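Local coordinates for glutaredoxin related protein (Sulfolobus solfataricus, PDB 4MNN) that probably acts as a protein disulfide oxidoreductase of the glutaredoxin family, exchanging thiols and disulfides on a thioredoxin fold, at residues Thr20-Asn25 and Leu49-Arg54; Gln98-Val103 and Asn128-Leu133; Val107-Thr112 and Ile135-Glu140. One frame throughout, in Å; residues are numbered along the deposited sequence. Where two conformers were deposited one is given.

Contact 1 of 3, residues Thr20-Asn25 and Leu49-Arg54; sequences TIQQCN and LVKVKR
Q22 O is approached by two groups of the facing strand. K51 N donates to Q22 O at 2.7 Å, in the carbonyl plane and nearly straight at 169°, and V50 CA makes a longer CA-H...O contact with Q22 O at 3.2 Å. Q22 N returns a bond to K51 O, so the pair is bonded both ways, as are T20 with K53 and C24 with L49. On the face carrying these residues, the Q22 side chain crosses the two lysines. Its amide carbon CD lies 3.7 Å from CD of K53, while OE1 and K51 NZ share a water, which donates to OE1 and accepts from NZ. NE2 hydrogen-bonds E40 on the neighbouring strand, which with the water at OE1 should fix the rotation of the amide. Farther along, SG of C24 stands between backbone N and carbonyl carbon (chi1 48°) and touches L49 CD1 at 3.6 Å, while holding C45 in a disulfide. I21, V50 and V52 line the other face, packed against helices 27-33 and 71-83. Six backbone bonds between strands running at 167° form an antiparallel pair in the part of the continuous mixed sheet that belongs to the first thioredoxin-like domain.

Contact 2 of 3, residues Gln98-Val103 and Asn128-Leu133; sequences QVRGSV and NENVKL
G101 and its neighbours meet 128-133 through three backbone bonds that zip two parallel strands together. G101 N donates to N130 O at 2.9 Å, K132 N to G101 O, and V103 N to K132 O. The last two donors stand well above the carbonyl planes, so neither sits on a lone pair. On the face of V103 and V131, V131 divides its methyls: CG1 rests on V103 CG2 at 3.6 Å, and CG2 reaches V99 CG1 at 3.8 Å. L133 CD1 meets V103 CG1 and is backed by helix 114-127. Ahead of the first paired residues, the N130 amide stacks over one face of the R100 guanidinium, offset toward its rim, with planes 28° apart and the two side chains running the same way; R100 NH2 is 3.6 Å from N130 CG. On the face of S102 and K132, a water accepts from S102 OG and donates to K132 O, giving that carbonyl a second partner.

In the next shell, a type I turn from N128 to V131, closed by V131 N to N128 O at 3.3 Å, sets the entry to the strand just after helix 114-127. With CG trans to its own backbone N (chi1 -176°), N128 lays its amide group against V99 O, N128 CG being 3.6 Å from V99 O. An alanine here would lack that group, and the V99 carbonyl would probably lose its polar neighbour, leaving the turn less firmly tied to the chain ahead of G101. The G101 backbone, with phi at +91°, would press a side chain against the carbonyl of R100. The chemistry is thus layered: backbone bonds fix the register, valine and leucine methyls pack on one face, and flat polar groups and water occupy the exposed margin.

Contact 3 of 3, residues Val107-Thr112 and Ile135-Glu140; sequences VTPDCT and IYDATE
The loop that carries the C111-C114 disulfide leaves the sheet at V107, where strand 101-107 ends beside the parallel strand 131-137. V107 closes the pairing with two bonds: its N donates to Y136 O at 2.9 Å, and its O accepts from A138 N at 2.7 Å. Both approach nearly end-on to the carbonyls, with 172° at V107 O for the second. A138 CB also presses on V107 O from 3.4 Å. In V107, CG1 is turned anti to the carbonyl carbon (chi1 -56°), which leaves CG2 between N and C, 3.6 Å from Y136 O. The V107 side chain also touches C114, at the start of helix 114-127, and Y62 of strand 57-63.

Past the last paired residue the chains part, and side chains take over. CG2 of T108 meets CG2 of T139 at 3.7 Å, the two threonines crossing at about a right angle. Beside them, CD of P109 packs 3.9 Å from both OD1 and OD2 of D137, again nearly perpendicular.

The carboxylate of D137 is kept in place by its own turn. OD1 takes the T139 hydroxyl on its syn side and T139 N, 2.9 Å away, on its anti side, with a weak third bond from E140 N. This Asx turn bends the chain out of the strand and fixes the rotation of the carboxylate, so that it lies against the CD edge of the P109 ring. C111, in disulfide with C114, packs on V153 and P154. A disulfide loop at the C-terminal end of one parallel strand, leading into a helix that begins at the second cysteine, is characteristic of the CxxC redox site of the thioredoxin fold.

How the contacts relate
From the N terminus, contact 1 comes first: strand 49-54 returns antiparallel to strand 19-24 and closes a loop containing helix 27-33 and strand 38-41. Strand 57-63 then carries the sheet across to strand 131-137, so both thioredoxin-like halves share it. Contacts 2 and 3 each close a loop containing helix 114-127, and they cross, since the segments alternate: 98-103, 107-112, then their partners 128-133 and 135-140 in the same order. They pin one beta-alpha-beta unit, contact 2 where strands 101-107 and 131-137 begin and contact 3 where they finish. Their centres lie about 21 Å apart; contact 1 touches neither, its nearest atoms being about 7 Å from each.

Contact 1 of 3, residues Thr20-Asn25 and Leu49-Arg54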
ATOM      1  N   THR A  20      -6.515   5.740   9.522  1.00 22.77           N
ATOM      2  CA  THR A  20      -7.559   6.370   8.728  1.00 21.26           C
ATOM      3  C   THR A  20      -7.295   5.995   7.267  1.00 20.24           C
ATOM      4  O   THR A  20      -6.166   6.114   6.813  1.00 18.89           O
ATOM      5  CB  THR A  20      -7.535   7.903   8.817  1.00 24.34           C
ATOM      6  OG1 THR A  20      -7.835   8.318  10.158  1.00 26.33           O
ATOM      7  CG2 THR A  20      -8.612   8.498   7.892  1.00 23.39           C
ATOM      8  N   ILE A  21      -8.331   5.539   6.562  1.00 17.69           N
ATOM      9  CA  ILE A  21      -8.206   5.170   5.156  1.00 17.97           C
ATOM     10  C   ILE A  21      -8.981   6.179   4.323  1.00 17.39           C
ATOM     11  O   ILE A  21     -10.124   6.486   4.667  1.00 17.36           O
ATOM     12  CB  ILE A  21      -8.832   3.773   4.904  1.00 18.14           C
ATOM     13  CG1 ILE A  21      -7.900   2.688   5.427  1.00 21.61           C
ATOM     14  CG2 ILE A  21      -9.167   3.573   3.429  1.00 22.64           C
ATOM     15  CD1 ILE A  21      -8.550   1.328   5.457  1.00 22.58           C
ATOM     16  N   GLN A  22      -8.365   6.726   3.273  1.00 15.75           N
ATOM     17  CA  GLN A  22      -9.104   7.616   2.388  1.00 17.94           C
ATOM     18  C   GLN A  22      -9.201   6.823   1.099  1.00 17.52           C
ATOM     19  O   GLN A  22      -8.199   6.329   0.592  1.00 19.18           O
ATOM     20  CB  GLN A  22      -8.357   8.911   2.104  1.00 17.30           C
ATOM     21  CG  GLN A  22      -8.030   9.714   3.340  1.00 23.45           C
ATOM     22  CD  GLN A  22      -7.429  11.055   2.967  1.00 24.79           C
ATOM     23  OE1 GLN A  22      -6.617  11.136   2.054  1.00 25.18           O
ATOM     24  NE2 GLN A  22      -7.826  12.103   3.667  1.00 26.35           N
ATOM     25  N   GLN A  23     -10.389   6.713   0.532  1.00 17.21           N
ATOM     26  CA  GLN A  23     -10.471   5.912  -0.680  1.00 16.38           C
ATOM     27  C   GLN A  23     -11.494   6.435  -1.643  1.00 16.84           C
ATOM     28  O   GLN A  23     -12.326   7.228  -1.250  1.00 16.96           O
ATOM     29  CB  GLN A  23     -10.912   4.493  -0.310  1.00 15.55           C
ATOM     30  CG  GLN A  23     -12.367   4.400   0.217  1.00 16.82           C
ATOM     31  CD  GLN A  23     -13.412   4.205  -0.902  1.00 17.49           C
ATOM     32  OE1 GLN A  23     -13.146   3.550  -1.924  1.00 15.55           O
ATOM     33  NE2 GLN A  23     -14.603   4.752  -0.700  1.00 16.81           N
ATOM     34  N   CYS A  24     -11.409   5.993  -2.896  1.00 15.14           N
ATOM     35  CA  CYS A  24     -12.478   6.290  -3.834  1.00 16.78           C
ATOM     36  C   CYS A  24     -12.572   5.171  -4.847  1.00 16.85           C
ATOM     37  O   CYS A  24     -11.584   4.489  -5.169  1.00 15.39           O
ATOM     38  CB  CYS A  24     -12.323   7.633  -4.529  1.00 18.97           C
ATOM     39  SG  CYS A  24     -10.672   7.866  -5.184  1.00 22.85           S
ATOM     40  N   ASN A  25     -13.794   4.957  -5.314  1.00 14.14           N
ATOM     41  CA  ASN A  25     -14.109   3.945  -6.295  1.00 16.36           C
ATOM     42  C   ASN A  25     -13.930   2.506  -5.805  1.00 15.97           C
ATOM     43  O   ASN A  25     -13.801   1.588  -6.597  1.00 15.93           O
ATOM     44  CB  ASN A  25     -13.324   4.211  -7.589  1.00 17.81           C
ATOM     45  CG  ASN A  25     -13.706   5.555  -8.251  1.00 22.91           C
ATOM     46  OD1 ASN A  25     -14.442   6.379  -7.672  1.00 23.15           O
ATOM     47  ND2 ASN A  25     -13.189   5.784  -9.466  1.00 23.97           N
ATOM     48  N   LEU A  49      -8.428   4.425  -5.712  1.00 17.85           N
ATOM     49  CA  LEU A  49      -7.205   4.537  -4.949  1.00 18.12           C
ATOM     50  C   LEU A  49      -7.540   4.459  -3.489  1.00 17.80           C
ATOM     51  O   LEU A  49      -8.699   4.635  -3.103  1.00 17.17           O
ATOM     52  CB  LEU A  49      -6.393   5.801  -5.272  1.00 21.86           C
ATOM     53  CG  LEU A  49      -6.439   7.244  -4.734  1.00 25.90           C
ATOM     54  CD1 LEU A  49      -7.083   8.095  -5.799  1.00 27.73           C
ATOM     55  CD2 LEU A  49      -7.064   7.357  -3.350  1.00 26.50           C
ATOM     56  N   VAL A  50      -6.540   4.165  -2.669  0.50 15.85           N
ATOM     57  CA  VAL A  50      -6.728   4.119  -1.229  0.50 15.52           C
ATOM     58  C   VAL A  50      -5.445   4.613  -0.583  0.50 16.37           C
ATOM     59  O   VAL A  50      -4.351   4.171  -0.934  0.50 16.46           O
ATOM     60  CB  VAL A  50      -7.063   2.693  -0.699  0.50 15.62           C
ATOM     61  CG1 VAL A  50      -5.915   1.753  -0.935  0.50 14.24           C
ATOM     62  CG2 VAL A  50      -7.401   2.769   0.802  0.50 14.41           C
ATOM     63  N   LYS A  51      -5.602   5.563   0.337  1.00 16.96           N
ATOM     64  CA  LYS A  51      -4.495   6.185   1.068  1.00 18.03           C
ATOM     65  C   LYS A  51      -4.607   5.738   2.511  1.00 17.58           C
ATOM     66  O   LYS A  51      -5.715   5.750   3.096  1.00 17.97           O
ATOM     67  CB  LYS A  51      -4.582   7.711   1.046  1.00 20.40           C
ATOM     68  CG  LYS A  51      -4.268   8.294  -0.295  1.00 25.23           C
ATOM     69  CD  LYS A  51      -4.335   9.812  -0.258  1.00 28.49           C
ATOM     70  CE  LYS A  51      -3.518  10.395  -1.394  1.00 33.24           C
ATOM     71  NZ  LYS A  51      -3.962  11.807  -1.662  1.00 37.08           N
ATOM     72  N   VAL A  52      -3.474   5.371   3.101  1.00 16.82           N
ATOM     73  CA  VAL A  52      -3.489   4.893   4.481  1.00 16.43           C
ATOM     74  C   VAL A  52      -2.758   5.940   5.296  1.00 17.37           C
ATOM     75  O   VAL A  52      -1.639   6.277   4.976  1.00 15.09           O
ATOM     76  CB  VAL A  52      -2.796   3.544   4.559  1.00 18.78           C
ATOM     77  CG1 VAL A  52      -2.591   3.132   6.025  1.00 16.76           C
ATOM     78  CG2 VAL A  52      -3.681   2.501   3.813  1.00 17.54           C
ATOM     79  N   LYS A  53      -3.430   6.453   6.332  1.00 17.30           N
ATOM     80  CA  LYS A  53      -2.892   7.502   7.190  1.00 18.54           C
ATOM     81  C   LYS A  53      -3.077   7.214   8.662  1.00 21.00           C
ATOM     82  O   LYS A  53      -3.829   6.319   9.072  1.00 19.40           O
ATOM     83  CB  LYS A  53      -3.632   8.826   6.917  1.00 18.92           C
ATOM     84  CG  LYS A  53      -3.670   9.221   5.444  1.00 20.46           C
ATOM     85  CD  LYS A  53      -4.577  10.446   5.216  1.00 23.30           C
ATOM     86  CE  LYS A  53      -4.170  11.615   6.144  1.00 26.83           C
ATOM     87  NZ  LYS A  53      -4.992  12.838   5.803  1.00 29.41           N
ATOM     88  N   ARG A  54      -2.356   7.985   9.458  1.00 23.04           N
ATOM     89  CA  ARG A  54      -2.483   7.918  10.908  1.00 26.06           C
ATOM     90  C   ARG A  54      -2.245   9.397  11.184  1.00 27.13           C
ATOM     91  O   ARG A  54      -1.151   9.916  10.955  1.00 26.07           O
ATOM     92  CB  ARG A  54      -1.431   6.998  11.532  1.00 27.16           C
ATOM     93  CG  ARG A  54      -1.742   6.663  12.977  1.00 32.65           C
ATOM     94  CD  ARG A  54      -0.765   5.687  13.637  1.00 34.97           C
ATOM     95  NE  ARG A  54      -0.869   5.826  15.090  1.00 39.21           N
ATOM     96  CZ  ARG A  54      -0.479   4.918  15.989  1.00 41.14           C
ATOM     97  NH1 ARG A  54       0.059   3.755  15.605  1.00 39.58           N
ATOM     98  NH2 ARG A  54      -0.637   5.179  17.287  1.00 41.80           N
TER
HETATM   99  O   HOH W   1      -6.229  13.058  -0.263  1.00 46.94           O

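Contact 2 of 3, residues Gln98-Val103 and Asn128-Leu133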
ATOM      1  N   GLN A  98      17.929   4.704   5.232  1.00 20.71           N
ATOM      2  CA  GLN A  98      18.838   5.477   4.407  1.00 23.04           C
ATOM      3  C   GLN A  98      18.194   5.966   3.138  1.00 23.16           C
ATOM      4  O   GLN A  98      18.644   6.930   2.524  1.00 24.56           O
ATOM      5  CB  GLN A  98      20.054   4.639   4.024  1.00 23.73           C
ATOM      6  CG  GLN A  98      20.911   4.275   5.204  1.00 23.96           C
ATOM      7  CD  GLN A  98      21.080   5.423   6.159  1.00 25.81           C
ATOM      8  OE1 GLN A  98      21.612   6.496   5.806  1.00 28.12           O
ATOM      9  NE2 GLN A  98      20.630   5.221   7.382  1.00 26.36           N
ATOM     10  N   VAL A  99      17.155   5.269   2.714  1.00 23.21           N
ATOM     11  CA  VAL A  99      16.511   5.643   1.477  1.00 21.98           C
ATOM     12  C   VAL A  99      15.786   6.983   1.591  1.00 21.84           C
ATOM     13  O   VAL A  99      15.341   7.390   2.676  1.00 21.30           O
ATOM     14  CB  VAL A  99      15.552   4.503   1.017  1.00 21.80           C
ATOM     15  CG1 VAL A  99      15.017   4.779  -0.376  1.00 22.37           C
ATOM     16  CG2 VAL A  99      16.335   3.176   0.983  1.00 22.81           C
ATOM     17  N   ARG A 100      15.716   7.679   0.460  1.00 21.69           N
ATOM     18  CA  ARG A 100      15.015   8.957   0.376  1.00 22.58           C
ATOM     19  C   ARG A 100      14.268   9.078  -0.950  1.00 21.75           C
ATOM     20  O   ARG A 100      14.686   8.515  -1.974  1.00 20.24           O
ATOM     21  CB  ARG A 100      15.999  10.118   0.486  1.00 27.54           C
ATOM     22  CG  ARG A 100      16.500  10.384   1.908  1.00 32.50           C
ATOM     23  CD  ARG A 100      17.256  11.699   1.984  1.00 37.88           C
ATOM     24  NE  ARG A 100      17.432  12.166   3.365  1.00 42.49           N
ATOM     25  CZ  ARG A 100      16.562  12.930   4.022  1.00 43.86           C
ATOM     26  NH1 ARG A 100      16.818  13.303   5.270  1.00 47.87           N
ATOM     27  NH2 ARG A 100      15.445  13.339   3.430  1.00 46.51           N
ATOM     28  N   GLY A 101      13.156   9.798  -0.913  1.00 20.05           N
ATOM     29  CA  GLY A 101      12.422  10.038  -2.135  1.00 19.86           C
ATOM     30  C   GLY A 101      11.328   9.090  -2.560  1.00 16.85           C
ATOM     31  O   GLY A 101      10.835   8.253  -1.815  1.00 16.33           O
ATOM     32  N   SER A 102      10.970   9.222  -3.817  1.00 15.94           N
ATOM     33  CA  SER A 102       9.893   8.422  -4.376  1.00 16.12           C
ATOM     34  C   SER A 102      10.270   6.959  -4.531  1.00 13.14           C
ATOM     35  O   SER A 102      11.373   6.631  -4.966  1.00 11.74           O
ATOM     36  CB  SER A 102       9.516   8.986  -5.743  1.00 16.44           C
ATOM     37  OG  SER A 102       8.593   8.141  -6.418  1.00 17.20           O
ATOM     38  N   VAL A 103       9.338   6.097  -4.152  1.00 12.81           N
ATOM     39  CA  VAL A 103       9.493   4.660  -4.323  1.00 11.59           C
ATOM     40  C   VAL A 103       8.143   4.226  -4.896  1.00 12.28           C
ATOM     41  O   VAL A 103       7.108   4.391  -4.241  1.00 14.89           O
ATOM     42  CB  VAL A 103       9.738   3.910  -2.972  1.00 12.93           C
ATOM     43  CG1 VAL A 103       9.853   2.372  -3.232  1.00 13.15           C
ATOM     44  CG2 VAL A 103      11.014   4.429  -2.319  1.00 15.16           C
ATOM     45  N   ASN A 128      10.468   4.874   7.632  1.00 22.30           N
ATOM     46  CA  ASN A 128      11.125   6.019   7.016  1.00 22.38           C
ATOM     47  C   ASN A 128      10.172   7.039   6.400  1.00 23.54           C
ATOM     48  O   ASN A 128       9.627   6.825   5.313  1.00 20.34           O
ATOM     49  CB  ASN A 128      12.093   5.419   5.956  1.00 21.24           C
ATOM     50  CG  ASN A 128      12.946   6.452   5.249  1.00 20.17           C
ATOM     51  OD1 ASN A 128      13.865   6.098   4.492  1.00 25.49           O
ATOM     52  ND2 ASN A 128      12.671   7.698   5.478  1.00 19.65           N
ATOM     53  N   GLU A 129       9.985   8.157   7.103  1.00 24.55           N
ATOM     54  CA  GLU A 129       9.102   9.214   6.630  1.00 26.38           C
ATOM     55  C   GLU A 129       9.659   9.974   5.446  1.00 26.42           C
ATOM     56  O   GLU A 129       8.947  10.785   4.840  1.00 27.43           O
ATOM     57  CB  GLU A 129       8.841  10.221   7.751  1.00 29.22           C
ATOM     58  CG  GLU A 129       8.278   9.619   8.992  1.00 34.94           C
ATOM     59  CD  GLU A 129       8.161  10.645  10.096  1.00 38.98           C
ATOM     60  OE1 GLU A 129       7.445  11.658   9.874  1.00 40.60           O
ATOM     61  OE2 GLU A 129       8.787  10.433  11.164  1.00 39.93           O
ATOM     62  N   ASN A 130      10.933   9.738   5.122  1.00 25.34           N
ATOM     63  CA  ASN A 130      11.572  10.447   4.013  1.00 24.90           C
ATOM     64  C   ASN A 130      11.321   9.733   2.687  1.00 24.69           C
ATOM     65  O   ASN A 130      11.776  10.191   1.632  1.00 25.44           O
ATOM     66  CB  ASN A 130      13.081  10.540   4.264  1.00 28.72           C
ATOM     67  CG  ASN A 130      13.417  11.307   5.533  1.00 30.05           C
ATOM     68  OD1 ASN A 130      14.222  10.851   6.359  1.00 34.86           O
ATOM     69  ND2 ASN A 130      12.815  12.467   5.693  1.00 28.98           N
ATOM     70  N   VAL A 131      10.647   8.588   2.751  1.00 21.12           N
ATOM     71  CA  VAL A 131      10.312   7.821   1.546  1.00 20.72           C
ATOM     72  C   VAL A 131       8.842   8.124   1.227  1.00 18.79           C
ATOM     73  O   VAL A 131       8.040   8.249   2.135  1.00 20.45           O
ATOM     74  CB  VAL A 131      10.477   6.277   1.789  1.00 21.49           C
ATOM     75  CG1 VAL A 131       9.574   5.483   0.842  1.00 25.51           C
ATOM     76  CG2 VAL A 131      11.939   5.850   1.536  1.00 22.87           C
ATOM     77  N   LYS A 132       8.501   8.274  -0.050  1.00 16.77           N
ATOM     78  CA  LYS A 132       7.105   8.500  -0.427  1.00 16.83           C
ATOM     79  C   LYS A 132       6.738   7.276  -1.257  1.00 15.43           C
ATOM     80  O   LYS A 132       7.107   7.184  -2.426  1.00 15.42           O
ATOM     81  CB  LYS A 132       6.930   9.767  -1.265  1.00 20.87           C
ATOM     82  CG  LYS A 132       5.446   9.971  -1.617  1.00 24.11           C
ATOM     83  CD  LYS A 132       5.221  11.132  -2.538  1.00 29.16           C
ATOM     84  CE  LYS A 132       3.740  11.394  -2.661  1.00 34.16           C
ATOM     85  NZ  LYS A 132       3.415  12.553  -3.523  1.00 34.08           N
ATOM     86  N   LEU A 133       6.052   6.325  -0.609  1.00 13.80           N
ATOM     87  CA  LEU A 133       5.653   5.061  -1.234  1.00 12.32           C
ATOM     88  C   LEU A 133       4.316   5.121  -1.958  1.00 12.48           C
ATOM     89  O   LEU A 133       3.311   5.551  -1.402  1.00 12.68           O
ATOM     90  CB  LEU A 133       5.576   3.941  -0.157  1.00 12.45           C
ATOM     91  CG  LEU A 133       5.120   2.561  -0.683  1.00 12.12           C
ATOM     92  CD1 LEU A 133       6.173   2.054  -1.674  1.00 10.54           C
ATOM     93  CD2 LEU A 133       4.927   1.579   0.487  1.00 13.37           C
TER
HETATM   94  O   HOH W   2       6.349   8.204  -4.863  1.00 23.92           O

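Contact 3 of 3, residues Val107-Thr112 and Ile135-Glu140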
ATOM      1  N   VAL A 107       2.492  -3.627  -9.425  1.00 15.02           N
ATOM      2  CA  VAL A 107       2.046  -4.997  -9.217  1.00 16.62           C
ATOM      3  C   VAL A 107       0.841  -5.288 -10.116  1.00 16.43           C
ATOM      4  O   VAL A 107       0.343  -4.403 -10.819  1.00 16.41           O
ATOM      5  CB  VAL A 107       1.538  -5.215  -7.738  1.00 15.32           C
ATOM      6  CG1 VAL A 107       2.623  -4.836  -6.720  1.00 15.16           C
ATOM      7  CG2 VAL A 107       0.254  -4.364  -7.482  1.00 13.97           C
ATOM      8  N   THR A 108       0.414  -6.552 -10.108  1.00 17.37           N
ATOM      9  CA  THR A 108      -0.834  -6.981 -10.751  1.00 18.89           C
ATOM     10  C   THR A 108      -1.352  -8.101  -9.845  1.00 21.51           C
ATOM     11  O   THR A 108      -0.598  -8.637  -9.037  1.00 21.02           O
ATOM     12  CB  THR A 108      -0.654  -7.538 -12.191  1.00 18.77           C
ATOM     13  OG1 THR A 108       0.110  -8.761 -12.154  1.00 21.29           O
ATOM     14  CG2 THR A 108       0.063  -6.510 -13.043  1.00 19.59           C
ATOM     15  N   PRO A 109      -2.654  -8.438  -9.930  1.00 23.79           N
ATOM     16  CA  PRO A 109      -3.243  -9.502  -9.108  1.00 26.29           C
ATOM     17  C   PRO A 109      -2.586 -10.857  -9.387  1.00 28.57           C
ATOM     18  O   PRO A 109      -2.248 -11.593  -8.460  1.00 29.04           O
ATOM     19  CB  PRO A 109      -4.714  -9.484  -9.525  1.00 26.60           C
ATOM     20  CG  PRO A 109      -4.965  -8.036  -9.754  1.00 26.57           C
ATOM     21  CD  PRO A 109      -3.708  -7.612 -10.548  1.00 25.13           C
ATOM     22  N   ASP A 110      -2.388 -11.179 -10.669  1.00 29.51           N
ATOM     23  CA  ASP A 110      -1.766 -12.454 -11.038  1.00 30.63           C
ATOM     24  C   ASP A 110      -0.271 -12.290 -10.876  1.00 29.44           C
ATOM     25  O   ASP A 110       0.472 -12.209 -11.864  1.00 28.90           O
ATOM     26  CB  ASP A 110      -2.085 -12.802 -12.497  1.00 34.49           C
ATOM     27  CG  ASP A 110      -1.610 -14.202 -12.890  1.00 38.37           C
ATOM     28  OD1 ASP A 110      -1.580 -14.479 -14.107  1.00 41.15           O
ATOM     29  OD2 ASP A 110      -1.272 -15.029 -11.997  1.00 41.11           O
ATOM     30  N   CYS A 111       0.186 -12.235  -9.625  1.00 27.26           N
ATOM     31  CA  CYS A 111       1.604 -12.041  -9.395  1.00 25.46           C
ATOM     32  C   CYS A 111       2.031 -12.659  -8.075  1.00 24.82           C
ATOM     33  O   CYS A 111       1.634 -12.198  -7.011  1.00 23.37           O
ATOM     34  CB  CYS A 111       1.918 -10.536  -9.417  1.00 22.68           C
ATOM     35  SG  CYS A 111       3.643 -10.108  -9.043  1.00 22.77           S
ATOM     36  N   THR A 112       2.861 -13.689  -8.163  1.00 24.65           N
ATOM     37  CA  THR A 112       3.313 -14.383  -6.974  1.00 24.30           C
ATOM     38  C   THR A 112       4.224 -13.588  -6.077  1.00 24.10           C
ATOM     39  O   THR A 112       4.028 -13.585  -4.871  1.00 22.38           O
ATOM     40  CB  THR A 112       4.016 -15.715  -7.344  1.00 26.99           C
ATOM     41  OG1 THR A 112       3.064 -16.585  -7.961  1.00 30.27           O
ATOM     42  CG2 THR A 112       4.577 -16.391  -6.101  1.00 25.68           C
ATOM     43  N   ILE A 135       1.912   2.567  -4.607  1.00 13.10           N
ATOM     44  CA  ILE A 135       1.800   1.233  -5.205  1.00 13.37           C
ATOM     45  C   ILE A 135       0.830   1.390  -6.342  1.00 13.47           C
ATOM     46  O   ILE A 135      -0.156   2.081  -6.190  1.00 14.73           O
ATOM     47  CB  ILE A 135       1.173   0.216  -4.236  1.00 14.45           C
ATOM     48  CG1 ILE A 135       1.788   0.366  -2.838  1.00 17.61           C
ATOM     49  CG2 ILE A 135       1.340  -1.205  -4.813  1.00 13.93           C
ATOM     50  CD1 ILE A 135       3.261   0.064  -2.753  1.00 17.11           C
ATOM     51  N   TYR A 136       1.112   0.761  -7.480  1.00 14.42           N
ATOM     52  CA  TYR A 136       0.216   0.846  -8.636  1.00 14.44           C
ATOM     53  C   TYR A 136      -0.165  -0.515  -9.162  1.00 13.36           C
ATOM     54  O   TYR A 136       0.707  -1.327  -9.407  1.00 14.21           O
ATOM     55  CB  TYR A 136       0.888   1.565  -9.807  1.00 14.30           C
ATOM     56  CG  TYR A 136       1.223   3.011  -9.549  1.00 15.73           C
ATOM     57  CD1 TYR A 136       2.405   3.375  -8.880  1.00 16.32           C
ATOM     58  CD2 TYR A 136       0.357   4.019  -9.977  1.00 17.27           C
ATOM     59  CE1 TYR A 136       2.724   4.716  -8.646  1.00 17.94           C
ATOM     60  CE2 TYR A 136       0.658   5.371  -9.740  1.00 20.69           C
ATOM     61  CZ  TYR A 136       1.840   5.708  -9.082  1.00 19.95           C
ATOM     62  OH  TYR A 136       2.131   7.036  -8.850  1.00 21.11           O
ATOM     63  N   ASP A 137      -1.465  -0.750  -9.329  1.00 14.56           N
ATOM     64  CA  ASP A 137      -1.962  -1.970  -9.969  1.00 14.57           C
ATOM     65  C   ASP A 137      -1.774  -1.620 -11.471  1.00 16.23           C
ATOM     66  O   ASP A 137      -2.495  -0.779 -12.039  1.00 17.34           O
ATOM     67  CB  ASP A 137      -3.446  -2.195  -9.684  1.00 15.01           C
ATOM     68  CG  ASP A 137      -4.019  -3.429 -10.426  1.00 16.61           C
ATOM     69  OD1 ASP A 137      -3.521  -3.795 -11.504  1.00 18.33           O
ATOM     70  OD2 ASP A 137      -5.002  -4.019  -9.953  1.00 17.46           O
ATOM     71  N   ALA A 138      -0.766  -2.236 -12.075  1.00 16.53           N
ATOM     72  CA  ALA A 138      -0.399  -1.992 -13.462  1.00 17.32           C
ATOM     73  C   ALA A 138      -1.487  -2.319 -14.483  1.00 19.00           C
ATOM     74  O   ALA A 138      -1.409  -1.846 -15.624  1.00 17.34           O
ATOM     75  CB  ALA A 138       0.875  -2.780 -13.782  1.00 16.29           C
ATOM     76  N   THR A 139      -2.463  -3.150 -14.096  1.00 18.33           N
ATOM     77  CA  THR A 139      -3.563  -3.495 -15.016  1.00 20.36           C
ATOM     78  C   THR A 139      -4.579  -2.376 -15.060  1.00 21.06           C
ATOM     79  O   THR A 139      -5.276  -2.167 -16.068  1.00 21.99           O
ATOM     80  CB  THR A 139      -4.304  -4.815 -14.588  1.00 21.79           C
ATOM     81  OG1 THR A 139      -5.004  -4.627 -13.343  1.00 23.98           O
ATOM     82  CG2 THR A 139      -3.300  -5.936 -14.454  1.00 20.15           C
ATOM     83  N   GLU A 140      -4.653  -1.633 -13.965  1.00 19.48           N
ATOM     84  CA  GLU A 140      -5.604  -0.529 -13.845  1.00 19.17           C
ATOM     85  C   GLU A 140      -4.939   0.778 -14.269  1.00 17.92           C
ATOM     86  O   GLU A 140      -5.503   1.558 -15.042  1.00 19.19           O
ATOM     87  CB  GLU A 140      -6.073  -0.453 -12.375  1.00 19.78           C
ATOM     88  CG  GLU A 140      -7.107   0.620 -12.069  1.00 20.48           C
ATOM     89  CD  GLU A 140      -8.385   0.402 -12.846  1.00 25.32           C
ATOM     90  OE1 GLU A 140      -8.837  -0.756 -12.908  1.00 27.63           O
ATOM     91  OE2 GLU A 140      -8.922   1.381 -13.383  1.00 27.72           O
TER